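Side-chain contacts in DegV family protein (Thermus thermophilus, PDB 2DT8), which binds fatty acid, here palmitic acid, and also carries a bound zinc ion: residues L127-L132 with E140-E145; E75-A80 with G108-V113; K185-L190 with K205-E210. All blocks are in the same frame, centred on the assembly; numbering follows the deposited sequence.

Interaction 1: residues L127-L132 with E140-E145; sequences LRAKEL and EAVLAE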
loop_
_atom_site.group_PDB
_atom_site.type_symbol
_atom_site.label_atom_id
_atom_site.label_comp_id
_atom_site.label_asym_id
_atom_site.label_seq_id
_atom_site.Cartn_x
_atom_site.Cartn_y
_atom_site.Cartn_z
ATOM N N LEU A 127 -0.601 11.262 1.713
ATOM C CA LEU A 127 -0.583 12.464 0.894
ATOM C C LEU A 127 -1.837 13.317 1.109
ATOM O O LEU A 127 -1.750 14.543 1.153
ATOM C CB LEU A 127 -0.446 12.091 -0.584
ATOM C CG LEU A 127 0.887 11.434 -0.965
ATOM C CD1 LEU A 127 0.826 11.016 -2.427
ATOM C CD2 LEU A 127 2.063 12.379 -0.725
ATOM N N ARG A 128 -2.995 12.681 1.264
ATOM C CA ARG A 128 -4.231 13.437 1.475
ATOM C C ARG A 128 -4.178 14.140 2.832
ATOM O O ARG A 128 -4.570 15.301 2.950
ATOM C CB ARG A 128 -5.438 12.506 1.412
ATOM C CG ARG A 128 -6.784 13.177 1.681
ATOM C CD ARG A 128 -7.059 14.333 0.739
ATOM N NE ARG A 128 -8.451 14.771 0.877
ATOM C CZ ARG A 128 -8.912 15.949 0.466
ATOM N NH1 ARG A 128 -8.097 16.819 -0.109
ATOM N NH2 ARG A 128 -10.192 16.259 0.634
ATOM N N ALA A 129 -3.681 13.442 3.852
ATOM C CA ALA A 129 -3.567 14.038 5.180
ATOM C C ALA A 129 -2.617 15.240 5.122
ATOM O O ALA A 129 -2.896 16.299 5.684
ATOM C CB ALA A 129 -3.049 12.994 6.184
ATOM N N LYS A 130 -1.498 15.080 4.425
ATOM C CA LYS A 130 -0.528 16.162 4.297
ATOM C C LYS A 130 -1.140 17.379 3.604
ATOM O O LYS A 130 -0.932 18.515 4.028
ATOM C CB LYS A 130 0.684 15.685 3.495
ATOM C CG LYS A 130 1.546 16.832 3.004
ATOM C CD LYS A 130 2.593 17.265 4.021
ATOM C CE LYS A 130 2.119 17.175 5.460
ATOM N NZ LYS A 130 3.218 17.545 6.389
ATOM N N GLU A 131 -1.871 17.127 2.525
ATOM C CA GLU A 131 -2.540 18.177 1.763
ATOM C C GLU A 131 -3.422 19.006 2.701
ATOM O O GLU A 131 -3.376 20.244 2.702
ATOM C CB GLU A 131 -3.377 17.534 0.655
ATOM C CG GLU A 131 -4.194 18.510 -0.175
ATOM C CD GLU A 131 -4.911 17.825 -1.311
ATOM O OE1 GLU A 131 -5.454 16.717 -1.098
ATOM O OE2 GLU A 131 -4.939 18.399 -2.419
ATOM N N LEU A 132 -4.210 18.325 3.522
ATOM C CA LEU A 132 -5.092 19.023 4.449
ATOM C C LEU A 132 -4.334 19.724 5.571
ATOM O O LEU A 132 -4.653 20.863 5.925
ATOM C CB LEU A 132 -6.118 18.044 5.030
ATOM C CG LEU A 132 -7.078 17.461 3.984
ATOM C CD1 LEU A 132 -7.980 16.427 4.638
ATOM C CD2 LEU A 132 -7.912 18.578 3.363
ATOM N N GLU A 140 -8.690 16.597 14.042
ATOM C CA GLU A 140 -10.017 16.047 13.842
ATOM C C GLU A 140 -10.563 16.018 12.420
ATOM O O GLU A 140 -11.139 15.033 11.978
ATOM C CB GLU A 140 -10.952 16.727 14.825
ATOM C CG GLU A 140 -10.969 16.101 16.219
ATOM C CD GLU A 140 -11.363 14.621 16.230
ATOM O OE1 GLU A 140 -12.457 14.255 15.741
ATOM O OE2 GLU A 140 -10.555 13.810 16.727
ATOM N N ALA A 141 -10.346 17.158 11.741
ATOM C CA ALA A 141 -10.859 17.240 10.386
ATOM C C ALA A 141 -10.134 16.194 9.551
ATOM O O ALA A 141 -10.744 15.521 8.712
ATOM C CB ALA A 141 -10.597 18.639 9.854
ATOM N N VAL A 142 -8.826 16.078 9.761
ATOM C CA VAL A 142 -8.026 15.132 9.005
ATOM C C VAL A 142 -8.405 13.685 9.334
ATOM O O VAL A 142 -8.525 12.856 8.428
ATOM C CB VAL A 142 -6.523 15.381 9.268
ATOM C CG1 VAL A 142 -5.669 14.303 8.600
ATOM C CG2 VAL A 142 -6.143 16.746 8.712
ATOM N N LEU A 143 -8.611 13.384 10.614
ATOM C CA LEU A 143 -8.991 12.019 10.988
ATOM C C LEU A 143 -10.361 11.677 10.422
ATOM O O LEU A 143 -10.616 10.535 10.059
ATOM C CB LEU A 143 -9.001 11.832 12.514
ATOM C CG LEU A 143 -7.629 11.862 13.204
ATOM C CD1 LEU A 143 -7.802 11.880 14.711
ATOM C CD2 LEU A 143 -6.807 10.647 12.779
ATOM N N ALA A 144 -11.245 12.668 10.325
ATOM C CA ALA A 144 -12.564 12.411 9.770
ATOM C C ALA A 144 -12.444 12.068 8.286
ATOM O O ALA A 144 -13.131 11.175 7.784
ATOM C CB ALA A 144 -13.473 13.637 9.971
ATOM N N GLU A 145 -11.577 12.800 7.585
ATOM C CA GLU A 145 -11.364 12.546 6.165
ATOM C C GLU A 145 -10.707 11.176 5.968
ATOM O O GLU A 145 -11.061 10.442 5.042
ATOM C CB GLU A 145 -10.498 13.650 5.551
ATOM C CG GLU A 145 -10.035 13.375 4.112
ATOM C CD GLU A 145 -11.141 13.444 3.064
ATOM O OE1 GLU A 145 -12.337 13.490 3.427
ATOM O OE2 GLU A 145 -10.807 13.441 1.853
#
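V142 packs against A129 and L132 where helices 120-135 and 139-151 run side by side as a helical hairpin, their local axes 9.9 Å apart and inclined at 151°, close to antiparallel. This is the tight half of the contact. With CG1 anti to its backbone N, V142 spreads its two methyls over the other helix: CG1 sits 3.8 Å from A129 CB, while CG2 comes to 3.9 Å from L132 CB. L132 CD1 reaches on to the aliphatic part of E145, 3.7 Å from E145 CG.

On the more exposed side, packing gives way to charge. R128 turns its guanidinium side-on and puts two nitrogens on one oxygen, NE at 2.9 Å and NH2 at 3.1 Å from E145 OE2. That oxygen lies in the guanidinium plane, yet the carboxylate is turned 65° against it and receives both donors from the same face. R128 NH1 is 2.8 Å from E131 OE1, completing a salt-bridge network in which two carboxylates fix the group's rotation. R148 is the stronger partner of E145 OE2, and R226 bridges to E131 OE1. Beneath the hairpin, A129 rests on L5 of strand 3-8 and V142 on L84 of strand 82-87.

Interaction 2: residues E75-A80 with G108-V113; sequences EALEEA and GRVTVV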
loop_
_atom_site.group_PDB
_atom_site.type_symbol
_atom_site.label_atom_id
_atom_site.label_comp_id
_atom_site.label_asym_id
_atom_site.label_seq_id
_atom_site.Cartn_x
_atom_site.Cartn_y
_atom_site.Cartn_z
ATOM N N GLU A 75 11.848 12.088 18.040
ATOM C CA GLU A 75 12.553 13.087 17.262
ATOM C C GLU A 75 11.566 14.094 16.638
ATOM O O GLU A 75 11.786 15.297 16.600
ATOM C CB GLU A 75 13.359 12.395 16.127
ATOM C CG GLU A 75 14.601 11.683 16.648
ATOM C CD GLU A 75 15.291 10.838 15.595
ATOM O OE1 GLU A 75 14.649 10.504 14.573
ATOM O OE2 GLU A 75 16.472 10.485 15.799
ATOM N N ALA A 76 10.428 13.504 16.234
ATOM C CA ALA A 76 9.428 14.340 15.598
ATOM C C ALA A 76 8.803 15.347 16.580
ATOM O O ALA A 76 8.556 16.514 16.262
ATOM C CB ALA A 76 8.265 13.470 15.038
ATOM N N LEU A 77 8.583 14.867 17.797
ATOM C CA LEU A 77 8.000 15.691 18.851
ATOM C C LEU A 77 8.922 16.759 19.415
ATOM O O LEU A 77 8.504 17.573 20.231
ATOM C CB LEU A 77 7.455 14.795 19.967
ATOM C CG LEU A 77 6.257 13.993 19.451
ATOM C CD1 LEU A 77 5.856 12.928 20.454
ATOM C CD2 LEU A 77 5.092 14.947 19.177
ATOM N N GLU A 78 10.177 16.756 18.978
ATOM C CA GLU A 78 11.122 17.783 19.405
ATOM C C GLU A 78 10.740 19.111 18.747
ATOM O O GLU A 78 11.052 20.189 19.235
ATOM C CB GLU A 78 12.539 17.432 18.957
ATOM C CG GLU A 78 13.235 16.423 19.834
ATOM C CD GLU A 78 14.609 16.072 19.309
ATOM O OE1 GLU A 78 15.243 16.949 18.681
ATOM O OE2 GLU A 78 15.058 14.928 19.530
ATOM N N GLU A 79 10.080 18.951 17.586
ATOM C CA GLU A 79 9.627 20.146 16.901
ATOM C C GLU A 79 8.182 20.134 16.419
ATOM O O GLU A 79 7.808 20.839 15.491
ATOM C CB GLU A 79 10.470 20.284 15.641
ATOM C CG GLU A 79 11.976 20.363 15.884
ATOM C CD GLU A 79 12.399 21.658 16.557
ATOM O OE1 GLU A 79 11.630 22.643 16.480
ATOM O OE2 GLU A 79 13.502 21.695 17.147
ATOM N N ALA A 80 7.411 19.246 17.072
ATOM C CA ALA A 80 6.002 19.200 16.731
ATOM C C ALA A 80 5.182 18.931 18.005
ATOM O O ALA A 80 5.755 18.503 18.999
ATOM C CB ALA A 80 5.724 18.051 15.739
ATOM N N GLY A 108 -1.101 10.986 24.649
ATOM C CA GLY A 108 -1.707 12.218 24.186
ATOM C C GLY A 108 -1.123 12.887 22.939
ATOM O O GLY A 108 -1.749 13.720 22.297
ATOM N N ARG A 109 0.135 12.492 22.671
ATOM C CA ARG A 109 0.769 13.028 21.483
ATOM C C ARG A 109 0.942 12.291 20.199
ATOM O O ARG A 109 1.584 12.794 19.285
ATOM C CB ARG A 109 2.054 13.454 22.110
ATOM C CG ARG A 109 1.959 14.626 23.099
ATOM C CD ARG A 109 3.318 15.261 23.329
ATOM N NE ARG A 109 4.221 14.370 24.043
ATOM C CZ ARG A 109 5.541 14.533 24.102
ATOM N NH1 ARG A 109 6.127 15.509 23.420
ATOM N NH2 ARG A 109 6.272 13.711 24.844
ATOM N N VAL A 110 0.348 11.085 20.154
ATOM C CA VAL A 110 0.502 10.305 18.941
ATOM C C VAL A 110 -0.795 9.612 18.623
ATOM O O VAL A 110 -1.396 8.953 19.478
ATOM C CB VAL A 110 1.609 9.247 19.112
ATOM C CG1 VAL A 110 1.711 8.400 17.825
ATOM C CG2 VAL A 110 2.938 9.905 19.418
ATOM N N THR A 111 -1.238 9.756 17.379
ATOM C CA THR A 111 -2.447 9.081 16.931
ATOM C C THR A 111 -2.040 8.092 15.859
ATOM O O THR A 111 -1.509 8.476 14.814
ATOM C CB THR A 111 -3.467 10.065 16.340
ATOM O OG1 THR A 111 -3.832 11.030 17.338
ATOM C CG2 THR A 111 -4.720 9.320 15.877
ATOM N N VAL A 112 -2.274 6.811 16.122
ATOM C CA VAL A 112 -1.933 5.758 15.176
ATOM C C VAL A 112 -3.189 5.356 14.413
ATOM O O VAL A 112 -4.216 5.036 15.017
ATOM C CB VAL A 112 -1.372 4.528 15.915
ATOM C CG1 VAL A 112 -1.072 3.402 14.925
ATOM C CG2 VAL A 112 -0.113 4.920 16.688
ATOM N N VAL A 113 -3.104 5.378 13.085
ATOM C CA VAL A 113 -4.226 5.026 12.222
ATOM C C VAL A 113 -3.955 3.793 11.360
ATOM O O VAL A 113 -2.965 3.747 10.618
ATOM C CB VAL A 113 -4.574 6.213 11.273
ATOM C CG1 VAL A 113 -5.735 5.831 10.365
ATOM C CG2 VAL A 113 -4.913 7.471 12.086
HETATM O O HOH W 1 5.336 17.808 21.696
#
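L77 lies over one face of the R109 guanidinium, at the edge of the beta-alpha-beta unit in which strand 82-87, helix 95-103 and the parallel strand 110-114 follow one another. The two side chains cross obliquely. L77 CD1 stands 3.9 Å above the guanidinium plane, displaced toward its rim, and L77 CB comes within 3.8 Å of R109 NH1. The bend at chi3 (-68°) turns the charged end of R109 so that one face meets the leucine, while a water lies at the edge. No direct hydrogen bond joins the two segments. On its inner side the leucine touches the start of the strand: L77 CD1 is 4.3 Å from V110 CG2, a loose apolar contact.

The next shell places these groups side by side. L77 lies in a type I turn from A76 to E79 that leads the chain from helix 66-76 toward strand 82-87. R109 stands directly before strand 110-114, with its backbone hydrogen-bonded to V83. L77 and V110 both pack on the V83 side chain, which gives the two segments a common floor, and V110 is also covered by A103 of helix 95-103. Farther along the strand, T111 and V113 point to the other face of the sheet, where L143 of helix 139-151 meets them. The zinc ion held by E67 and E105 lies nearby, about 12 Å from the R109 side chain, but R109 is not among its ligands.

One water links the two segments: lying in the guanidinium plane at its edge, it accepts from R109 NH1 at 3.0 Å and donates to A80 O at 2.8 Å.

Interaction 3: residues K185-L190 with K205-E210; sequences KPVLTL and KKAREE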
loop_
_atom_site.group_PDB
_atom_site.type_symbol
_atom_site.label_atom_id
_atom_site.label_comp_id
_atom_site.label_asym_id
_atom_site.label_seq_id
_atom_site.Cartn_x
_atom_site.Cartn_y
_atom_site.Cartn_z
ATOM N N LYS A 185 -6.356 -15.661 -14.955
ATOM C CA LYS A 185 -5.660 -14.571 -14.265
ATOM C C LYS A 185 -6.559 -14.111 -13.134
ATOM O O LYS A 185 -7.730 -13.825 -13.354
ATOM C CB LYS A 185 -5.389 -13.391 -15.204
ATOM C CG LYS A 185 -4.656 -13.767 -16.483
ATOM C CD LYS A 185 -3.370 -14.546 -16.223
ATOM C CE LYS A 185 -2.723 -14.933 -17.549
ATOM N NZ LYS A 185 -1.479 -15.723 -17.357
ATOM N N PRO A 186 -6.027 -14.029 -11.907
ATOM C CA PRO A 186 -6.825 -13.602 -10.757
ATOM C C PRO A 186 -6.925 -12.094 -10.608
ATOM O O PRO A 186 -5.972 -11.371 -10.894
ATOM C CB PRO A 186 -6.083 -14.225 -9.584
ATOM C CG PRO A 186 -4.640 -14.055 -10.006
ATOM C CD PRO A 186 -4.671 -14.439 -11.489
ATOM N N VAL A 187 -8.095 -11.626 -10.190
ATOM C CA VAL A 187 -8.291 -10.206 -9.936
ATOM C C VAL A 187 -8.632 -10.155 -8.456
ATOM O O VAL A 187 -9.572 -10.811 -7.992
ATOM C CB VAL A 187 -9.419 -9.619 -10.793
ATOM C CG1 VAL A 187 -9.617 -8.148 -10.446
ATOM C CG2 VAL A 187 -9.053 -9.761 -12.274
ATOM N N LEU A 188 -7.845 -9.390 -7.717
ATOM C CA LEU A 188 -7.997 -9.308 -6.270
ATOM C C LEU A 188 -8.275 -7.902 -5.760
ATOM O O LEU A 188 -8.083 -6.918 -6.469
ATOM C CB LEU A 188 -6.713 -9.827 -5.611
ATOM C CG LEU A 188 -6.249 -11.219 -6.061
ATOM C CD1 LEU A 188 -4.996 -11.610 -5.294
ATOM C CD2 LEU A 188 -7.351 -12.235 -5.829
ATOM N N THR A 189 -8.716 -7.821 -4.509
ATOM C CA THR A 189 -8.997 -6.534 -3.873
ATOM C C THR A 189 -8.730 -6.705 -2.379
ATOM O O THR A 189 -8.145 -7.707 -1.953
ATOM C CB THR A 189 -10.483 -6.100 -4.129
ATOM O OG1 THR A 189 -10.703 -4.774 -3.623
ATOM C CG2 THR A 189 -11.458 -7.059 -3.456
ATOM N N LEU A 190 -9.093 -5.696 -1.597
ATOM C CA LEU A 190 -8.982 -5.777 -0.146
ATOM C C LEU A 190 -10.300 -5.274 0.422
ATOM O O LEU A 190 -10.883 -4.328 -0.105
ATOM C CB LEU A 190 -7.845 -4.903 0.401
ATOM C CG LEU A 190 -6.420 -5.458 0.295
ATOM C CD1 LEU A 190 -5.824 -5.080 -1.040
ATOM C CD2 LEU A 190 -5.563 -4.900 1.427
ATOM N N LYS A 205 -5.515 -9.206 -20.918
ATOM C CA LYS A 205 -6.464 -8.225 -21.407
ATOM C C LYS A 205 -7.860 -8.225 -20.781
ATOM O O LYS A 205 -8.399 -7.193 -20.402
ATOM C CB LYS A 205 -6.663 -8.320 -22.985
ATOM C CG LYS A 205 -7.598 -7.295 -23.607
ATOM C CD LYS A 205 -7.557 -7.357 -25.127
ATOM C CE LYS A 205 -8.472 -6.301 -25.745
ATOM N NZ LYS A 205 -8.409 -6.285 -27.240
ATOM N N LYS A 206 -8.406 -9.452 -20.715
ATOM C CA LYS A 206 -9.724 -9.570 -20.122
ATOM C C LYS A 206 -9.709 -9.179 -18.629
ATOM O O LYS A 206 -10.644 -8.628 -18.063
ATOM C CB LYS A 206 -10.436 -10.957 -20.336
ATOM C CG LYS A 206 -10.971 -11.172 -21.746
ATOM C CD LYS A 206 -11.641 -12.521 -21.916
ATOM C CE LYS A 206 -12.145 -12.658 -23.339
ATOM N NZ LYS A 206 -12.838 -11.402 -23.745
ATOM N N ALA A 207 -8.547 -9.521 -18.045
ATOM C CA ALA A 207 -8.350 -9.133 -16.661
ATOM C C ALA A 207 -8.400 -7.610 -16.459
ATOM O O ALA A 207 -9.036 -7.084 -15.533
ATOM C CB ALA A 207 -6.990 -9.646 -16.109
ATOM N N ARG A 208 -7.747 -6.897 -17.368
ATOM C CA ARG A 208 -7.775 -5.447 -17.305
ATOM C C ARG A 208 -9.192 -4.921 -17.533
ATOM O O ARG A 208 -9.601 -3.937 -16.906
ATOM C CB ARG A 208 -6.813 -4.855 -18.334
ATOM C CG ARG A 208 -5.355 -5.209 -18.066
ATOM C CD ARG A 208 -4.418 -4.262 -18.800
ATOM N NE ARG A 208 -4.731 -4.191 -20.223
ATOM C CZ ARG A 208 -4.345 -5.092 -21.119
ATOM N NH1 ARG A 208 -3.622 -6.136 -20.743
ATOM N NH2 ARG A 208 -4.687 -4.954 -22.393
ATOM N N GLU A 209 -9.946 -5.576 -18.413
ATOM C CA GLU A 209 -11.314 -5.155 -18.694
ATOM C C GLU A 209 -12.197 -5.300 -17.452
ATOM O O GLU A 209 -13.038 -4.463 -17.155
ATOM C CB GLU A 209 -11.855 -5.904 -19.925
ATOM C CG GLU A 209 -10.994 -5.649 -21.166
ATOM C CD GLU A 209 -11.480 -6.343 -22.430
ATOM O OE1 GLU A 209 -12.134 -7.399 -22.333
ATOM O OE2 GLU A 209 -11.181 -5.831 -23.530
ATOM N N GLU A 210 -11.943 -6.392 -16.771
ATOM C CA GLU A 210 -12.694 -6.661 -15.562
ATOM C C GLU A 210 -12.341 -5.691 -14.432
ATOM O O GLU A 210 -13.202 -5.142 -13.758
ATOM C CB GLU A 210 -12.405 -8.108 -14.951
ATOM C CG GLU A 210 -12.884 -8.402 -13.526
ATOM C CD GLU A 210 -14.369 -8.126 -13.316
ATOM O OE1 GLU A 210 -15.161 -8.349 -14.258
ATOM O OE2 GLU A 210 -14.747 -7.700 -12.201
#
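A beta hairpin, strands 185-191 and 194-201, leads straight into helix 204-219, and K185 and V187 of its first strand are the residues that meet the beginning of that helix, at A207 and E210. Strand and helix run in nearly the same direction, their local axes 20° apart and 8.8 Å away at closest approach. K185 CB faces A207 CB at 4.2 Å. Beyond CB the lysine turns off: CG stands beside the backbone N and the chain bends at chi2 (-53°), which leads the rest of it away from the helix, so its aliphatic root makes the contact and its ammonium takes no part in it.

Two residues on, V187 again directs its side chain to the helix. Its CG2 methyl comes down between positions one turn apart, 4.4 Å from A207 CB and 4.3 Å from E210 CG, and it also lies 4.2 Å from A207 O. These are easy van der Waals spacings with no hydrogen bond across. A207 presents only its methyl, and E210 contributes its hydrocarbon part.

In the DegV fold the far end of this strand reaches the bound palmitic acid, through L190; V187 itself is about 11 Å from the ligand. P186, whose side chain starts away from the helix, packs on F177 and L181, and L188 packs on F157 and A174. The edge of the hairpin strand is tied to strand 154-158 by the backbone bond between L188 and F157, and T189 OG1 is hydrogen-bonded to V155 O. On the helix, R208 turns away from the strand to bridge E204 and, through NE, E244 OE1.

Along the chain interaction 2 comes first, then interaction 1, then interaction 3. Interactions 1 and 2 are neighbours, with centres 16 Å apart, and share the mixed sheet containing strands 3-8, 82-87 and 110-114. They touch directly, L143 CD2 lying 3.8 Å from V113 CG2, so helix 139-151 of interaction 1 packs on the strand of interaction 2. Interaction 3 lies apart, its centre about 31 Å from that of interaction 1 and 40 Å from that of interaction 2, on the opposite side of the chain's centre from the latter. The zinc ion is nearer interaction 2, whereas palmitic acid touches the strand of interaction 3, so metal and lipid are met by different parts of the fold.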